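Adenine phosphoribosyltransferase (Giardia intestinalis, PDB 1L1Q) catalyses the transfer of a phosphoribosyl group from phosphoribosyl pyrophosphate to adenine, forming AMP and pyrophosphate in purine salvage. Local coordinates at residues A[91-96]-A[140-145]. Numbering follows the deposited sequence.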
ATOM      1  N   ASP A  91       7.130  16.991  10.063  1.00 28.89           N
ATOM      2  CA  ASP A  91       8.330  16.597  10.795  1.00 31.33           C
ATOM      3  C   ASP A  91       8.577  15.105  10.651  1.00 31.60           C
ATOM      4  O   ASP A  91       7.670  14.296  10.847  1.00 30.09           O
ATOM      5  CB  ASP A  91       8.205  16.970  12.274  1.00 33.89           C
ATOM      6  CG  ASP A  91       8.115  18.468  12.486  1.00 36.57           C
ATOM      7  OD1 ASP A  91       8.839  19.207  11.793  1.00 37.67           O
ATOM      8  OD2 ASP A  91       7.329  18.909  13.345  1.00 39.61           O
ATOM      9  N   VAL A  92       9.817  14.747  10.335  1.00 29.88           N
ATOM     10  CA  VAL A  92      10.163  13.359  10.108  1.00 31.31           C
ATOM     11  C   VAL A  92      11.498  12.915  10.708  1.00 32.30           C
ATOM     12  O   VAL A  92      12.387  13.731  10.949  1.00 31.36           O
ATOM     13  CB  VAL A  92      10.200  13.102   8.585  1.00 31.61           C
ATOM     14  CG1 VAL A  92      10.783  11.755   8.292  1.00 34.50           C
ATOM     15  CG2 VAL A  92       8.805  13.224   8.003  1.00 31.90           C
ATOM     16  N   CYS A  93      11.615  11.615  10.965  1.00 33.81           N
ATOM     17  CA  CYS A  93      12.853  11.025  11.471  1.00 35.97           C
ATOM     18  C   CYS A  93      13.417  10.299  10.257  1.00 36.19           C
ATOM     19  O   CYS A  93      12.666   9.698   9.490  1.00 32.07           O
ATOM     20  CB  CYS A  93      12.578  10.021  12.596  1.00 38.68           C
ATOM     21  SG  CYS A  93      12.090  10.765  14.176  1.00 47.30           S
ATOM     22  N   LYS A  94      14.731  10.354  10.073  1.00 38.52           N
ATOM     23  CA  LYS A  94      15.349   9.717   8.913  1.00 41.76           C
ATOM     24  C   LYS A  94      16.488   8.762   9.243  1.00 42.91           C
ATOM     25  O   LYS A  94      17.040   8.789  10.340  1.00 43.26           O
ATOM     26  CB  LYS A  94      15.848  10.789   7.938  1.00 42.51           C
ATOM     27  CG  LYS A  94      16.609  11.927   8.603  1.00 44.98           C
ATOM     28  CD  LYS A  94      15.666  12.982   9.182  1.00 47.30           C
ATOM     29  CE  LYS A  94      16.404  14.004  10.050  1.00 47.24           C
ATOM     30  NZ  LYS A  94      16.954  13.394  11.300  1.00 47.17           N
ATOM     31  N   CYS A  95      16.824   7.913   8.274  1.00 45.43           N
ATOM     32  CA  CYS A  95      17.901   6.934   8.412  1.00 46.87           C
ATOM     33  C   CYS A  95      18.289   6.441   7.017  1.00 47.54           C
ATOM     34  O   CYS A  95      17.429   6.291   6.150  1.00 48.34           O
ATOM     35  CB  CYS A  95      17.438   5.762   9.280  1.00 46.77           C
ATOM     36  SG  CYS A  95      18.692   4.490   9.589  1.00 49.45           S
ATOM     37  N   THR A  96      19.582   6.202   6.801  1.00 49.12           N
ATOM     38  CA  THR A  96      20.083   5.737   5.502  1.00 49.09           C
ATOM     39  C   THR A  96      20.628   4.302   5.563  1.00 48.96           C
ATOM     40  O   THR A  96      21.402   3.964   6.461  1.00 48.63           O
ATOM     41  CB  THR A  96      21.181   6.684   4.984  1.00 49.20           C
ATOM     42  OG1 THR A  96      21.468   7.673   5.981  1.00 48.62           O
ATOM     43  CG2 THR A  96      20.721   7.384   3.717  1.00 50.27           C
ATOM     44  N   CYS A 140      12.147   3.452  14.050  1.00 29.47           N
ATOM     45  CA  CYS A 140      11.109   3.355  15.064  1.00 28.13           C
ATOM     46  C   CYS A 140      11.672   3.714  16.431  1.00 28.41           C
ATOM     47  O   CYS A 140      11.047   4.435  17.207  1.00 26.77           O
ATOM     48  CB  CYS A 140      10.520   1.940  15.095  1.00 28.01           C
ATOM     49  SG  CYS A 140       9.514   1.524  13.647  1.00 25.66           S
ATOM     50  N   GLU A 141      12.866   3.217  16.720  1.00 29.36           N
ATOM     51  CA  GLU A 141      13.486   3.503  18.003  1.00 29.43           C
ATOM     52  C   GLU A 141      13.857   4.981  18.147  1.00 29.54           C
ATOM     53  O   GLU A 141      13.709   5.555  19.231  1.00 29.95           O
ATOM     54  CB  GLU A 141      14.691   2.578  18.210  1.00 30.99           C
ATOM     55  CG  GLU A 141      14.257   1.119  18.347  1.00 31.24           C
ATOM     56  CD  GLU A 141      15.405   0.118  18.415  1.00 35.61           C
ATOM     57  OE1 GLU A 141      15.139  -1.057  18.758  1.00 35.31           O
ATOM     58  OE2 GLU A 141      16.563   0.493  18.125  1.00 34.08           O
ATOM     59  N   THR A 142      14.311   5.614  17.069  1.00 27.90           N
ATOM     60  CA  THR A 142      14.655   7.029  17.159  1.00 29.44           C
ATOM     61  C   THR A 142      13.392   7.855  17.402  1.00 29.32           C
ATOM     62  O   THR A 142      13.450   8.913  18.029  1.00 28.11           O
ATOM     63  CB  THR A 142      15.348   7.539  15.888  1.00 30.64           C
ATOM     64  OG1 THR A 142      14.485   7.348  14.767  1.00 35.22           O
ATOM     65  CG2 THR A 142      16.651   6.785  15.650  1.00 28.64           C
ATOM     66  N   ALA A 143      12.251   7.361  16.913  1.00 28.61           N
ATOM     67  CA  ALA A 143      10.964   8.041  17.086  1.00 26.61           C
ATOM     68  C   ALA A 143      10.425   7.836  18.497  1.00 27.49           C
ATOM     69  O   ALA A 143       9.401   8.428  18.883  1.00 27.17           O
ATOM     70  CB  ALA A 143       9.949   7.520  16.069  1.00 26.84           C
ATOM     71  N   GLY A 144      11.095   6.978  19.262  1.00 25.52           N
ATOM     72  CA  GLY A 144      10.677   6.752  20.632  1.00 25.12           C
ATOM     73  C   GLY A 144      10.144   5.379  20.992  1.00 23.91           C
ATOM     74  O   GLY A 144       9.868   5.128  22.170  1.00 25.96           O
ATOM     75  N   VAL A 145       9.989   4.488  20.015  1.00 22.68           N
ATOM     76  CA  VAL A 145       9.476   3.153  20.324  1.00 21.95           C
ATOM     77  C   VAL A 145      10.539   2.355  21.070  1.00 24.52           C
ATOM     78  O   VAL A 145      11.711   2.373  20.687  1.00 23.59           O
ATOM     79  CB  VAL A 145       9.084   2.380  19.043  1.00 21.00           C
ATOM     80  CG1 VAL A 145       8.486   1.025  19.407  1.00 17.89           C
ATOM     81  CG2 VAL A 145       8.093   3.196  18.224  1.00 20.22           C
TER
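Cys93 leans from its strand onto the C-terminal end of helix 131-142 and meets Thr142 and Ala143 there. Its CB points toward the helix and lies 3.9 Å from Thr142 OG1, a van der Waals approach to a hydroxyl whose hydrogen bond is made within the helix, to the carbonyl O of Leu139. With chi1 at 59°, OG1 sits between the backbone N and the carbonyl carbon of Thr142, a position from which it can turn back to the Leu139 carbonyl. One atom further out, the sulfur of Cys93 stands anti to its own carbonyl carbon (chi1 -73°) and comes against Ala143, with SG 4.1 Å from Ala143 CA and 4.3 Å from Ala143 CB. No hydrogen bond links the two segments, and the interface is small, about 100 Å² summed over both sides. In the phosphoribosyltransferase fold, this packs a helix end against strand 92-99 toward one margin of the mixed sheet; backbone hydrogen bonds join Cys93 to Val109 on the adjacent antiparallel strand 105-110. Leu139, one helical turn before Ala143, also touches the side chains of Cys93 and Cys95. A Schellman motif follows: Gly144 takes a positive phi of 114°, Gly144 N bonds to Glu141 O at 3.0 Å, and Val145 N reaches back to Cys140 O, also at 3.0 Å.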